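Local coordinates for protein glutamate--tRNA ligase (Methanothermobacter thermautotrophicus, PDB 3AII) that probably attaches glutamate to tRNA in two steps, activating it with ATP to Glu-AMP and then passing it to the acceptor end of the tRNA, at residues A[400-405]-A[520-525]; A[501-506]-A[545-550]; A[423-428]-A[435-440]; A[362-367]-A[394-399]. All coordinates share one frame; numbering follows the deposited sequence.

Contact 1 (A[400-405]-A[520-525]); sequences EARRYF and ASELEV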
loop_
_atom_site.group_PDB
_atom_site.type_symbol
_atom_site.label_atom_id
_atom_site.label_comp_id
_atom_site.label_asym_id
_atom_site.label_seq_id
_atom_site.Cartn_x
_atom_site.Cartn_y
_atom_site.Cartn_z
ATOM N N GLU A 400 9.906 20.254 -8.586
ATOM C CA GLU A 400 8.792 21.174 -8.405
ATOM C C GLU A 400 8.515 21.614 -6.973
ATOM O O GLU A 400 7.844 22.621 -6.765
ATOM C CB GLU A 400 7.516 20.589 -9.008
ATOM C CG GLU A 400 7.031 19.323 -8.322
ATOM C CD GLU A 400 5.739 18.800 -8.926
ATOM O OE1 GLU A 400 5.800 17.861 -9.751
ATOM O OE2 GLU A 400 4.662 19.328 -8.577
ATOM N N ALA A 401 9.010 20.870 -5.989
ATOM C CA ALA A 401 8.672 21.171 -4.600
ATOM C C ALA A 401 9.289 22.496 -4.131
ATOM O O ALA A 401 10.503 22.697 -4.250
ATOM C CB ALA A 401 9.118 20.027 -3.680
ATOM N N ARG A 402 8.464 23.380 -3.569
ATOM C CA ARG A 402 8.935 24.678 -3.075
ATOM C C ARG A 402 9.887 24.475 -1.901
ATOM O O ARG A 402 9.676 23.578 -1.079
ATOM C CB ARG A 402 7.752 25.553 -2.632
ATOM C CG ARG A 402 6.777 25.858 -3.761
ATOM C CD ARG A 402 5.472 26.467 -3.235
ATOM N NE ARG A 402 5.619 27.866 -2.842
ATOM C CZ ARG A 402 5.322 28.903 -3.623
ATOM N NH1 ARG A 402 5.491 30.140 -3.179
ATOM N NH2 ARG A 402 4.858 28.702 -4.853
ATOM N N ARG A 403 10.905 25.320 -1.829
ATOM C CA ARG A 403 11.949 25.192 -0.814
ATOM C C ARG A 403 11.777 26.166 0.344
ATOM O O ARG A 403 11.560 27.361 0.136
ATOM C CB ARG A 403 13.325 25.415 -1.438
ATOM C CG ARG A 403 13.719 24.375 -2.481
ATOM C CD ARG A 403 15.162 24.606 -2.924
ATOM N NE ARG A 403 15.434 26.005 -3.223
ATOM C CZ ARG A 403 16.641 26.467 -3.546
ATOM N NH1 ARG A 403 17.663 25.626 -3.609
ATOM N NH2 ARG A 403 16.833 27.752 -3.799
ATOM N N TYR A 404 11.916 25.648 1.568
ATOM C CA TYR A 404 11.899 26.479 2.772
ATOM C C TYR A 404 12.964 26.010 3.764
ATOM O O TYR A 404 13.367 24.840 3.738
ATOM C CB TYR A 404 10.524 26.404 3.447
ATOM C CG TYR A 404 9.393 26.853 2.544
ATOM C CD1 TYR A 404 9.035 28.195 2.470
ATOM C CD2 TYR A 404 8.736 25.946 1.726
ATOM C CE1 TYR A 404 8.011 28.614 1.625
ATOM C CE2 TYR A 404 7.718 26.357 0.878
ATOM C CZ TYR A 404 7.360 27.687 0.841
ATOM O OH TYR A 404 6.353 28.077 -0.020
ATOM N N PHE A 405 13.374 26.910 4.660
ATOM C CA PHE A 405 14.273 26.559 5.772
ATOM C C PHE A 405 13.449 26.221 7.016
ATOM O O PHE A 405 12.754 27.093 7.552
ATOM C CB PHE A 405 15.203 27.730 6.120
ATOM C CG PHE A 405 16.292 27.994 5.104
ATOM C CD1 PHE A 405 16.747 26.987 4.262
ATOM C CD2 PHE A 405 16.878 29.251 5.022
ATOM C CE1 PHE A 405 17.763 27.242 3.326
ATOM C CE2 PHE A 405 17.893 29.504 4.095
ATOM C CZ PHE A 405 18.339 28.497 3.264
ATOM N N ALA A 520 6.610 30.109 4.592
ATOM C CA ALA A 520 5.922 28.845 4.710
ATOM C C ALA A 520 4.436 29.054 5.001
ATOM O O ALA A 520 3.622 28.206 4.681
ATOM C CB ALA A 520 6.578 27.989 5.795
ATOM N N SER A 521 4.091 30.195 5.594
ATOM C CA SER A 521 2.685 30.481 5.896
ATOM C C SER A 521 1.802 30.557 4.650
ATOM O O SER A 521 0.576 30.484 4.751
ATOM C CB SER A 521 2.549 31.772 6.720
ATOM O OG SER A 521 3.000 32.897 5.994
ATOM N N GLU A 522 2.423 30.705 3.478
ATOM C CA GLU A 522 1.693 30.681 2.200
ATOM C C GLU A 522 1.212 29.284 1.771
ATOM O O GLU A 522 0.390 29.149 0.860
ATOM C CB GLU A 522 2.561 31.284 1.083
ATOM C CG GLU A 522 3.647 30.328 0.559
ATOM C CD GLU A 522 4.705 31.041 -0.266
ATOM O OE1 GLU A 522 4.453 32.177 -0.715
ATOM O OE2 GLU A 522 5.795 30.468 -0.468
ATOM N N LEU A 523 1.734 28.241 2.415
ATOM C CA LEU A 523 1.405 26.876 2.031
ATOM C C LEU A 523 -0.004 26.491 2.457
ATOM O O LEU A 523 -0.526 26.999 3.456
ATOM C CB LEU A 523 2.404 25.901 2.656
ATOM C CG LEU A 523 3.854 26.111 2.215
ATOM C CD1 LEU A 523 4.823 25.393 3.150
ATOM C CD2 LEU A 523 4.014 25.648 0.765
ATOM N N GLU A 524 -0.606 25.601 1.686
ATOM C CA GLU A 524 -1.898 25.042 2.036
ATOM C C GLU A 524 -1.754 23.549 2.233
ATOM O O GLU A 524 -0.853 22.923 1.678
ATOM C CB GLU A 524 -2.912 25.336 0.930
ATOM C CG GLU A 524 -3.249 26.821 0.802
ATOM C CD GLU A 524 -4.148 27.125 -0.385
ATOM O OE1 GLU A 524 -4.843 28.162 -0.351
ATOM O OE2 GLU A 524 -4.158 26.330 -1.350
ATOM N N VAL A 525 -2.646 22.975 3.033
ATOM C CA VAL A 525 -2.681 21.526 3.209
ATOM C C VAL A 525 -2.644 20.789 1.865
ATOM O O VAL A 525 -3.321 21.170 0.906
ATOM C CB VAL A 525 -3.901 21.095 4.070
ATOM C CG1 VAL A 525 -4.004 19.577 4.138
ATOM C CG2 VAL A 525 -3.790 21.711 5.465
#
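Arg402 is the first residue of 400-405 to reach the other segment, and it does so through the edge of its guanidinium group. NH1 gives Glu522 OE2 a salt-bridging hydrogen bond of 2.7 Å that lies close to the guanidinium plane but arrives from above the carboxylate, the two planes standing 87° apart. The bend of the Arg402 chain at chi3 (75°) turns NE toward its own strand neighbour, where it donates to Tyr404 OH at 2.9 Å, again in plane. Two residues on, Tyr404 closes the triangle: its hydroxyl donates to Glu522 OE2 over a very short 2.5 Å. One carboxylate oxygen thus takes bonds from both side chains, while the phenol oxygen accepts from one and donates to the other, which directs its hydrogen at the carboxylate; with the arginine charge beside it, Glu522 would probably stay ionised. The ring itself packs on Ala520 and Leu523. Ala520 CB lies over one face, 4.1 Å from Tyr404 CD1, and Leu523 CD1 makes an off-centre CH-pi contact, 4.3 Å from the ring centroid. Leu523 CD2 adds a further touch, 3.8 Å from Tyr404 CE2. Leu523 also packs on Val529 and Leu539. Strand 402-408 is thereby joined to the 3-10 turn between strands 511-516 and 528-531, within the all-beta anticodon-binding region characteristic of archaeal-type GluRS and GlnRS.

Contact 2 (A[501-506]-A[545-550]); sequences EAEVIM and GMVFYY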
loop_
_atom_site.group_PDB
_atom_site.type_symbol
_atom_site.label_atom_id
_atom_site.label_comp_id
_atom_site.label_asym_id
_atom_site.label_seq_id
_atom_site.Cartn_x
_atom_site.Cartn_y
_atom_site.Cartn_z
ATOM N N GLU A 501 6.259 28.602 14.256
ATOM C CA GLU A 501 6.342 27.276 14.848
ATOM C C GLU A 501 5.922 26.230 13.818
ATOM O O GLU A 501 4.956 26.423 13.074
ATOM C CB GLU A 501 5.450 27.178 16.087
ATOM C CG GLU A 501 5.844 28.123 17.198
ATOM C CD GLU A 501 7.219 27.814 17.756
ATOM O OE1 GLU A 501 8.027 28.756 17.908
ATOM O OE2 GLU A 501 7.494 26.628 18.035
ATOM N N ALA A 502 6.660 25.128 13.772
ATOM C CA ALA A 502 6.288 24.007 12.922
ATOM C C ALA A 502 6.739 22.701 13.537
ATOM O O ALA A 502 7.614 22.673 14.400
ATOM C CB ALA A 502 6.899 24.159 11.528
ATOM N N GLU A 503 6.140 21.610 13.088
ATOM C CA GLU A 503 6.623 20.299 13.470
ATOM C C GLU A 503 6.491 19.361 12.298
ATOM O O GLU A 503 5.698 19.594 11.381
ATOM C CB GLU A 503 5.880 19.757 14.684
ATOM C CG GLU A 503 4.400 19.569 14.491
ATOM C CD GLU A 503 3.701 19.252 15.800
ATOM O OE1 GLU A 503 3.773 20.088 16.726
ATOM O OE2 GLU A 503 3.087 18.167 15.902
ATOM N N VAL A 504 7.305 18.322 12.324
ATOM C CA VAL A 504 7.315 17.321 11.277
ATOM C C VAL A 504 7.158 15.962 11.934
ATOM O O VAL A 504 7.891 15.628 12.879
ATOM C CB VAL A 504 8.629 17.365 10.482
ATOM C CG1 VAL A 504 8.614 16.320 9.368
ATOM C CG2 VAL A 504 8.846 18.768 9.904
ATOM N N ILE A 505 6.178 15.195 11.468
ATOM C CA ILE A 505 6.002 13.828 11.955
ATOM C C ILE A 505 6.837 12.905 11.100
ATOM O O ILE A 505 6.674 12.871 9.879
ATOM C CB ILE A 505 4.540 13.392 11.923
ATOM C CG1 ILE A 505 3.680 14.421 12.654
ATOM C CG2 ILE A 505 4.405 11.993 12.523
ATOM C CD1 ILE A 505 4.134 14.709 14.071
ATOM N N MET A 506 7.748 12.170 11.736
ATOM C CA MET A 506 8.701 11.340 11.009
ATOM C C MET A 506 8.106 9.957 10.742
ATOM O O MET A 506 7.041 9.624 11.268
ATOM C CB MET A 506 10.034 11.236 11.773
ATOM C CG MET A 506 10.658 12.574 12.163
ATOM S SD MET A 506 10.999 13.638 10.734
ATOM C CE MET A 506 12.357 12.797 9.969
ATOM N N GLY A 545 0.816 26.794 13.908
ATOM C CA GLY A 545 1.523 25.561 14.174
ATOM C C GLY A 545 1.349 24.583 13.032
ATOM O O GLY A 545 0.569 23.635 13.119
ATOM N N MET A 546 2.082 24.820 11.952
ATOM C CA MET A 546 2.080 23.908 10.814
ATOM C C MET A 546 2.571 22.512 11.197
ATOM O O MET A 546 3.550 22.352 11.926
ATOM C CB MET A 546 2.972 24.476 9.710
ATOM C CG MET A 546 2.332 25.585 8.923
ATOM S SD MET A 546 3.581 26.347 7.863
ATOM C CE MET A 546 4.023 27.775 8.827
ATOM N N VAL A 547 1.891 21.494 10.691
ATOM C CA VAL A 547 2.350 20.125 10.874
ATOM C C VAL A 547 2.601 19.467 9.519
ATOM O O VAL A 547 1.696 19.380 8.698
ATOM C CB VAL A 547 1.323 19.304 11.653
ATOM C CG1 VAL A 547 1.827 17.890 11.847
ATOM C CG2 VAL A 547 1.041 19.979 12.997
ATOM N N PHE A 548 3.836 19.019 9.300
ATOM C CA PHE A 548 4.212 18.311 8.080
ATOM C C PHE A 548 4.401 16.844 8.391
ATOM O O PHE A 548 4.763 16.486 9.517
ATOM C CB PHE A 548 5.564 18.816 7.558
ATOM C CG PHE A 548 5.562 20.260 7.133
ATOM C CD1 PHE A 548 5.825 21.263 8.049
ATOM C CD2 PHE A 548 5.323 20.606 5.810
ATOM C CE1 PHE A 548 5.841 22.599 7.663
ATOM C CE2 PHE A 548 5.331 21.936 5.412
ATOM C CZ PHE A 548 5.591 22.937 6.340
ATOM N N TYR A 549 4.188 16.007 7.380
ATOM C CA TYR A 549 4.563 14.597 7.422
ATOM C C TYR A 549 5.760 14.335 6.502
ATOM O O TYR A 549 5.726 14.643 5.313
ATOM C CB TYR A 549 3.360 13.698 7.065
ATOM C CG TYR A 549 2.507 13.395 8.273
ATOM C CD1 TYR A 549 2.369 12.092 8.748
ATOM C CD2 TYR A 549 1.876 14.415 8.967
ATOM C CE1 TYR A 549 1.614 11.824 9.879
ATOM C CE2 TYR A 549 1.118 14.159 10.095
ATOM C CZ TYR A 549 0.997 12.857 10.549
ATOM O OH TYR A 549 0.246 12.597 11.678
ATOM N N TYR A 550 6.822 13.762 7.071
ATOM C CA TYR A 550 8.076 13.527 6.361
ATOM C C TYR A 550 7.986 12.436 5.306
ATOM O O TYR A 550 7.493 11.331 5.569
ATOM C CB TYR A 550 9.152 13.157 7.378
ATOM C CG TYR A 550 10.583 13.225 6.890
ATOM C CD1 TYR A 550 11.279 14.433 6.908
ATOM C CD2 TYR A 550 11.257 12.083 6.451
ATOM C CE1 TYR A 550 12.595 14.504 6.485
ATOM C CE2 TYR A 550 12.586 12.147 6.040
ATOM C CZ TYR A 550 13.245 13.365 6.060
ATOM O OH TYR A 550 14.563 13.460 5.650
HETATM O O HOH W 1 2.982 28.551 12.525
HETATM O O HOH W 2 6.432 10.470 8.067
#
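Two parallel neighbours in a mixed beta sheet, strands 500-505 and 546-552, pair here in the C-terminal part of the anticodon-binding region. Glu503 N donates to Met546 O and Glu503 O accepts from Phe548 N, both at 2.9 Å; Ile505 repeats the pattern with Phe548 O and Tyr550 N. At the N-terminal end of the pairing the bond from Met546 N to Glu501 O is weak, and a water bridges Glu501 O and Gly545 N. On one side of the sheet Ile505 sits over a face of the Tyr549 ring in a CH-pi contact, its CB 3.8 Å from the centroid, with Ile505 CG1 3.6 Å from Tyr549 CE2. A serine at Tyr549 would probably strip Ile505 of this aromatic cover and open a gap beside it. Earlier on that side, Glu503 CG rests on Val547 CG2 at 3.7 Å. The buried face, carrying Ala502, Val504, Met546 and Phe548, turns to the interior of the barrel, where Phe406 and Leu539 also pack. Past the last bridge, bends at chi2 (-59°) and chi3 (-71°) fold Met506 back over Tyr550, so that CE sits 3.6 Å from the ring centroid while SD makes an oblique Met-aromatic contact. The Tyr550 hydroxyl is hydrogen-bonded to Phe534 O.

Contact 3 (A[423-428]-A[435-440]); sequences RVERPL and IGNRVL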
loop_
_atom_site.group_PDB
_atom_site.type_symbol
_atom_site.label_atom_id
_atom_site.label_comp_id
_atom_site.label_asym_id
_atom_site.label_seq_id
_atom_site.Cartn_x
_atom_site.Cartn_y
_atom_site.Cartn_z
ATOM N N ARG A 423 19.704 41.742 3.802
ATOM C CA ARG A 423 18.532 41.201 3.132
ATOM C C ARG A 423 18.975 40.119 2.170
ATOM O O ARG A 423 19.799 40.349 1.281
ATOM C CB ARG A 423 17.766 42.318 2.408
ATOM C CG ARG A 423 16.477 41.835 1.737
ATOM C CD ARG A 423 15.774 42.999 1.030
ATOM N NE ARG A 423 16.457 43.314 -0.215
ATOM C CZ ARG A 423 16.302 42.634 -1.344
ATOM N NH1 ARG A 423 15.454 41.606 -1.404
ATOM N NH2 ARG A 423 16.992 42.993 -2.424
ATOM N N VAL A 424 18.446 38.922 2.383
ATOM C CA VAL A 424 18.846 37.747 1.635
ATOM C C VAL A 424 17.721 37.333 0.679
ATOM O O VAL A 424 16.568 37.290 1.086
ATOM C CB VAL A 424 19.120 36.585 2.609
ATOM C CG1 VAL A 424 19.505 35.329 1.845
ATOM C CG2 VAL A 424 20.209 36.974 3.620
ATOM N N GLU A 425 18.044 37.041 -0.584
ATOM C CA GLU A 425 17.067 36.410 -1.481
ATOM C C GLU A 425 17.501 35.013 -1.885
ATOM O O GLU A 425 18.659 34.786 -2.249
ATOM C CB GLU A 425 16.807 37.226 -2.764
ATOM C CG GLU A 425 16.059 38.525 -2.555
ATOM C CD GLU A 425 15.312 39.024 -3.811
ATOM O OE1 GLU A 425 15.333 38.357 -4.872
ATOM O OE2 GLU A 425 14.691 40.104 -3.731
ATOM N N ARG A 426 16.550 34.086 -1.869
ATOM C CA ARG A 426 16.817 32.719 -2.268
ATOM C C ARG A 426 15.601 32.164 -3.013
ATOM O O ARG A 426 14.469 32.273 -2.532
ATOM C CB ARG A 426 17.150 31.863 -1.040
ATOM C CG ARG A 426 17.414 30.387 -1.361
ATOM C CD ARG A 426 18.061 29.683 -0.154
ATOM N NE ARG A 426 18.395 28.289 -0.441
ATOM C CZ ARG A 426 19.503 27.885 -1.060
ATOM N NH1 ARG A 426 19.712 26.589 -1.268
ATOM N NH2 ARG A 426 20.397 28.766 -1.479
ATOM N N PRO A 427 15.810 31.580 -4.203
ATOM C CA PRO A 427 14.659 31.056 -4.943
ATOM C C PRO A 427 13.824 30.038 -4.186
ATOM O O PRO A 427 14.329 29.156 -3.471
ATOM C CB PRO A 427 15.303 30.365 -6.153
ATOM C CG PRO A 427 16.579 31.141 -6.352
ATOM C CD PRO A 427 17.060 31.440 -4.969
ATOM N N LEU A 428 12.517 30.149 -4.357
ATOM C CA LEU A 428 11.636 29.077 -3.936
ATOM C C LEU A 428 11.916 27.782 -4.699
ATOM O O LEU A 428 11.772 26.698 -4.152
ATOM C CB LEU A 428 10.176 29.508 -4.080
ATOM C CG LEU A 428 9.779 30.425 -2.915
ATOM C CD1 LEU A 428 8.712 31.436 -3.369
ATOM C CD2 LEU A 428 9.232 29.587 -1.760
ATOM N N ILE A 435 7.770 31.466 -9.621
ATOM C CA ILE A 435 7.270 31.613 -8.259
ATOM C C ILE A 435 8.160 32.527 -7.409
ATOM O O ILE A 435 7.805 32.865 -6.274
ATOM C CB ILE A 435 7.015 30.242 -7.573
ATOM C CG1 ILE A 435 8.308 29.443 -7.479
ATOM C CG2 ILE A 435 5.917 29.452 -8.328
ATOM C CD1 ILE A 435 8.169 28.146 -6.674
ATOM N N GLY A 436 9.302 32.951 -7.951
ATOM C CA GLY A 436 10.071 33.998 -7.302
ATOM C C GLY A 436 10.972 33.581 -6.154
ATOM O O GLY A 436 11.259 32.388 -5.969
ATOM N N ASN A 437 11.422 34.576 -5.398
ATOM C CA ASN A 437 12.425 34.345 -4.357
ATOM C C ASN A 437 11.868 34.627 -2.975
ATOM O O ASN A 437 11.134 35.598 -2.787
ATOM C CB ASN A 437 13.633 35.249 -4.572
ATOM C CG ASN A 437 14.409 34.904 -5.824
ATOM O OD1 ASN A 437 14.285 33.816 -6.354
ATOM N ND2 ASN A 437 15.226 35.850 -6.297
ATOM N N ARG A 438 12.236 33.793 -2.001
ATOM C CA ARG A 438 12.039 34.181 -0.602
ATOM C C ARG A 438 12.988 35.317 -0.243
ATOM O O ARG A 438 14.099 35.403 -0.768
ATOM C CB ARG A 438 12.307 33.000 0.339
ATOM C CG ARG A 438 11.510 31.748 0.065
ATOM C CD ARG A 438 12.418 30.580 -0.309
ATOM N NE ARG A 438 13.208 30.135 0.846
ATOM C CZ ARG A 438 14.172 29.227 0.770
ATOM N NH1 ARG A 438 14.810 28.844 1.868
ATOM N NH2 ARG A 438 14.501 28.710 -0.406
ATOM N N VAL A 439 12.545 36.198 0.652
ATOM C CA VAL A 439 13.371 37.281 1.155
ATOM C C VAL A 439 13.460 37.101 2.640
ATOM O O VAL A 439 12.445 37.106 3.343
ATOM C CB VAL A 439 12.775 38.659 0.832
ATOM C CG1 VAL A 439 13.695 39.772 1.321
ATOM C CG2 VAL A 439 12.550 38.760 -0.676
ATOM N N LEU A 440 14.680 36.905 3.108
ATOM C CA LEU A 440 14.937 36.679 4.524
ATOM C C LEU A 440 15.721 37.854 5.060
ATOM O O LEU A 440 16.762 38.214 4.512
ATOM C CB LEU A 440 15.761 35.414 4.711
ATOM C CG LEU A 440 15.105 34.127 4.210
ATOM C CD1 LEU A 440 15.938 32.913 4.549
ATOM C CD2 LEU A 440 13.738 33.993 4.823
#
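Pro427 O is gripped by two arginines: Arg438 NH2 donates to it at 3.1 Å from above the carbonyl plane, and Arg403 NH2 of strand 402-408 gives a second bond. Bends at chi2 (117°) and chi3 (69°) lean the Arg438 chain toward the partner strand, so that Arg426 CB lies over one face of its guanidinium, toward the rim, and Pro427 O at the edge. The guanidinium planes stand 81° apart, and acids answer both charges: Glu517 and Glu532 pair with Arg438, Asp462 and Glu532 with Arg426. A methionine in place of Arg438 would probably leave Glu517 without its mate and Pro427 O with one bond fewer. The backbones form an antiparallel beta hairpin of strands 422-427 and 437-442, whose hydrogen-bonded pairs are Val424 with Leu440 and Arg426 with Arg438; Leu440 N meets Val424 O at 2.8 Å. Toward the turn, Leu428 N donates to Gly436 O at 3.0 Å, and Leu428 CD2 packs on Arg438 CG at 3.6 Å. The other face of the hairpin carries Glu425 and Val439. Asn437 ND2 sends a nearly straight bond of 2.9 Å to Glu425 OE1, in the amide plane, while Glu425 OE2 takes a salt bridge from Arg423 NH1 on its anti lone pair. Arg423 CG also rides against Val439 CG1, 3.5 Å away.

Contact 4 (A[362-367]-A[394-399]); sequences GIRPEA and RSILEE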
loop_
_atom_site.group_PDB
_atom_site.type_symbol
_atom_site.label_atom_id
_atom_site.label_comp_id
_atom_site.label_asym_id
_atom_site.label_seq_id
_atom_site.Cartn_x
_atom_site.Cartn_y
_atom_site.Cartn_z
ATOM N N GLY A 362 3.454 12.423 1.267
ATOM C CA GLY A 362 3.844 13.063 0.019
ATOM C C GLY A 362 4.506 12.141 -0.988
ATOM O O GLY A 362 5.137 12.603 -1.946
ATOM N N ILE A 363 4.372 10.834 -0.789
ATOM C CA ILE A 363 4.784 9.899 -1.834
ATOM C C ILE A 363 3.755 9.929 -2.972
ATOM O O ILE A 363 2.554 9.760 -2.740
ATOM C CB ILE A 363 4.894 8.464 -1.305
ATOM C CG1 ILE A 363 5.839 8.396 -0.097
ATOM C CG2 ILE A 363 5.327 7.526 -2.427
ATOM C CD1 ILE A 363 7.242 8.865 -0.380
ATOM N N ARG A 364 4.221 10.124 -4.202
ATOM C CA ARG A 364 3.348 10.247 -5.380
ATOM C C ARG A 364 2.912 8.893 -5.939
ATOM O O ARG A 364 3.713 7.953 -5.996
ATOM C CB ARG A 364 4.083 11.000 -6.495
ATOM C CG ARG A 364 4.421 12.450 -6.188
ATOM C CD ARG A 364 3.281 13.379 -6.580
ATOM N NE ARG A 364 3.731 14.766 -6.651
ATOM C CZ ARG A 364 3.842 15.464 -7.777
ATOM N NH1 ARG A 364 4.260 16.718 -7.736
ATOM N NH2 ARG A 364 3.515 14.915 -8.939
ATOM N N PRO A 365 1.658 8.788 -6.395
ATOM C CA PRO A 365 1.239 7.495 -6.936
ATOM C C PRO A 365 2.019 7.140 -8.200
ATOM O O PRO A 365 2.213 5.955 -8.474
ATOM C CB PRO A 365 -0.256 7.694 -7.237
ATOM C CG PRO A 365 -0.457 9.181 -7.296
ATOM C CD PRO A 365 0.569 9.776 -6.357
ATOM N N GLU A 366 2.471 8.150 -8.942
ATOM C CA GLU A 366 3.272 7.961 -10.148
ATOM C C GLU A 366 4.577 7.228 -9.843
ATOM O O GLU A 366 5.089 6.462 -10.668
ATOM C CB GLU A 366 3.582 9.321 -10.785
ATOM C CG GLU A 366 2.382 10.022 -11.433
ATOM C CD GLU A 366 1.395 10.632 -10.437
ATOM O OE1 GLU A 366 1.790 10.985 -9.301
ATOM O OE2 GLU A 366 0.208 10.773 -10.808
ATOM N N ALA A 367 5.131 7.502 -8.659
ATOM C CA ALA A 367 6.363 6.843 -8.220
ATOM C C ALA A 367 6.107 5.351 -8.020
ATOM O O ALA A 367 6.922 4.508 -8.406
ATOM C CB ALA A 367 6.885 7.467 -6.923
ATOM N N ARG A 394 11.728 11.178 -5.203
ATOM C CA ARG A 394 12.637 12.321 -5.154
ATOM C C ARG A 394 12.824 12.930 -6.549
ATOM O O ARG A 394 12.804 14.147 -6.710
ATOM C CB ARG A 394 13.978 11.893 -4.560
ATOM C CG ARG A 394 15.004 13.015 -4.443
ATOM C CD ARG A 394 16.295 12.503 -3.786
ATOM N NE ARG A 394 16.029 11.918 -2.474
ATOM C CZ ARG A 394 16.121 10.620 -2.187
ATOM N NH1 ARG A 394 15.841 10.195 -0.957
ATOM N NH2 ARG A 394 16.501 9.747 -3.114
ATOM N N SER A 395 12.965 12.078 -7.562
ATOM C CA SER A 395 13.100 12.554 -8.933
ATOM C C SER A 395 11.917 13.410 -9.357
ATOM O O SER A 395 12.079 14.371 -10.107
ATOM C CB SER A 395 13.322 11.392 -9.897
ATOM O OG SER A 395 14.560 10.774 -9.594
ATOM N N ILE A 396 10.734 13.075 -8.857
ATOM C CA ILE A 396 9.553 13.880 -9.133
ATOM C C ILE A 396 9.537 15.164 -8.302
ATOM O O ILE A 396 9.397 16.259 -8.837
ATOM C CB ILE A 396 8.261 13.097 -8.864
ATOM C CG1 ILE A 396 8.185 11.875 -9.784
ATOM C CG2 ILE A 396 7.041 14.003 -9.064
ATOM C CD1 ILE A 396 7.053 10.930 -9.432
ATOM N N LEU A 397 9.677 15.029 -6.989
ATOM C CA LEU A 397 9.557 16.179 -6.107
ATOM C C LEU A 397 10.668 17.209 -6.319
ATOM O O LEU A 397 10.443 18.412 -6.176
ATOM C CB LEU A 397 9.528 15.739 -4.642
ATOM C CG LEU A 397 8.323 14.920 -4.205
ATOM C CD1 LEU A 397 8.360 14.701 -2.686
ATOM C CD2 LEU A 397 7.053 15.638 -4.631
ATOM N N GLU A 398 11.874 16.759 -6.646
ATOM C CA GLU A 398 12.985 17.706 -6.684
ATOM C C GLU A 398 12.826 18.702 -7.824
ATOM O O GLU A 398 13.505 19.723 -7.849
ATOM C CB GLU A 398 14.347 17.003 -6.746
ATOM C CG GLU A 398 14.663 16.377 -8.076
ATOM C CD GLU A 398 15.903 15.506 -8.015
ATOM O OE1 GLU A 398 16.531 15.437 -6.932
ATOM O OE2 GLU A 398 16.242 14.893 -9.049
ATOM N N GLU A 399 11.914 18.423 -8.747
ATOM C CA GLU A 399 11.735 19.309 -9.891
ATOM C C GLU A 399 10.664 20.366 -9.671
ATOM O O GLU A 399 10.523 21.283 -10.479
ATOM C CB GLU A 399 11.423 18.511 -11.159
ATOM C CG GLU A 399 12.598 17.686 -11.668
ATOM C CD GLU A 399 13.862 18.513 -11.860
ATOM O OE1 GLU A 399 14.967 17.930 -11.815
ATOM O OE2 GLU A 399 13.756 19.745 -12.051
#
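In the conformer described, one face of the Arg364 guanidinium is covered by Ile396, whose CG2 methyl stands 3.6 Å above the plane, displaced toward the rim on the NH2 side. Leu397 CD2 approaches obliquely, 4.0 Å from Arg364 NE. The sharp turn at chi2 (-88°) brings the arginine across the isoleucine, and the charged end is held by a salt bridge from NH1 to Glu400, just beyond 394-399. The other branch of Ile396 turns off at roughly a right angle to CG2: with CD1 anti to CA (chi2 171°), it reaches the first turn of helix 365-375, 4.3 Å from Ala367 CB. No hydrogen bond links the two segments. Leu397 CD1 comes to 3.9 Å from Gly362 O; Asn393, one turn earlier in its helix, binds that same oxygen and the Arg364 backbone N. Leu397 also packs on Phe536 and His552 of the C-terminal strands. Gly362 closes helix 355-360 with a Schellman motif, and Arg364 occupies the N-cap position of the next helix. The end of helix 386-397 thus packs on the connection between helices 355-360 and 365-375 and on the first turn of the latter, in the region leading from the catalytic domain to the anticodon-binding barrels.

In the fold
From the N terminus, contact 4 comes first: it closes a mostly helical loop ahead of the anticodon-binding barrels, and helix 386-397 is followed in the chain by strand 402-408. There contact 1 opens, and it shuts only after more than a hundred residues, just over half of them in strands. Within that span lies contact 3, a short hairpin complete before contact 2 begins. Contact 2 starts inside contact 1 and ends beyond it, so the two cross, and both belong to the same mixed sheet. Contact 1 touches the other three: Arg403 bonds the hairpin, Glu400 reaches Arg364 of contact 4, and Leu523 packs on Phe548 of contact 2. Contacts 2 and 3 stay about 11 Å apart at their nearest atoms.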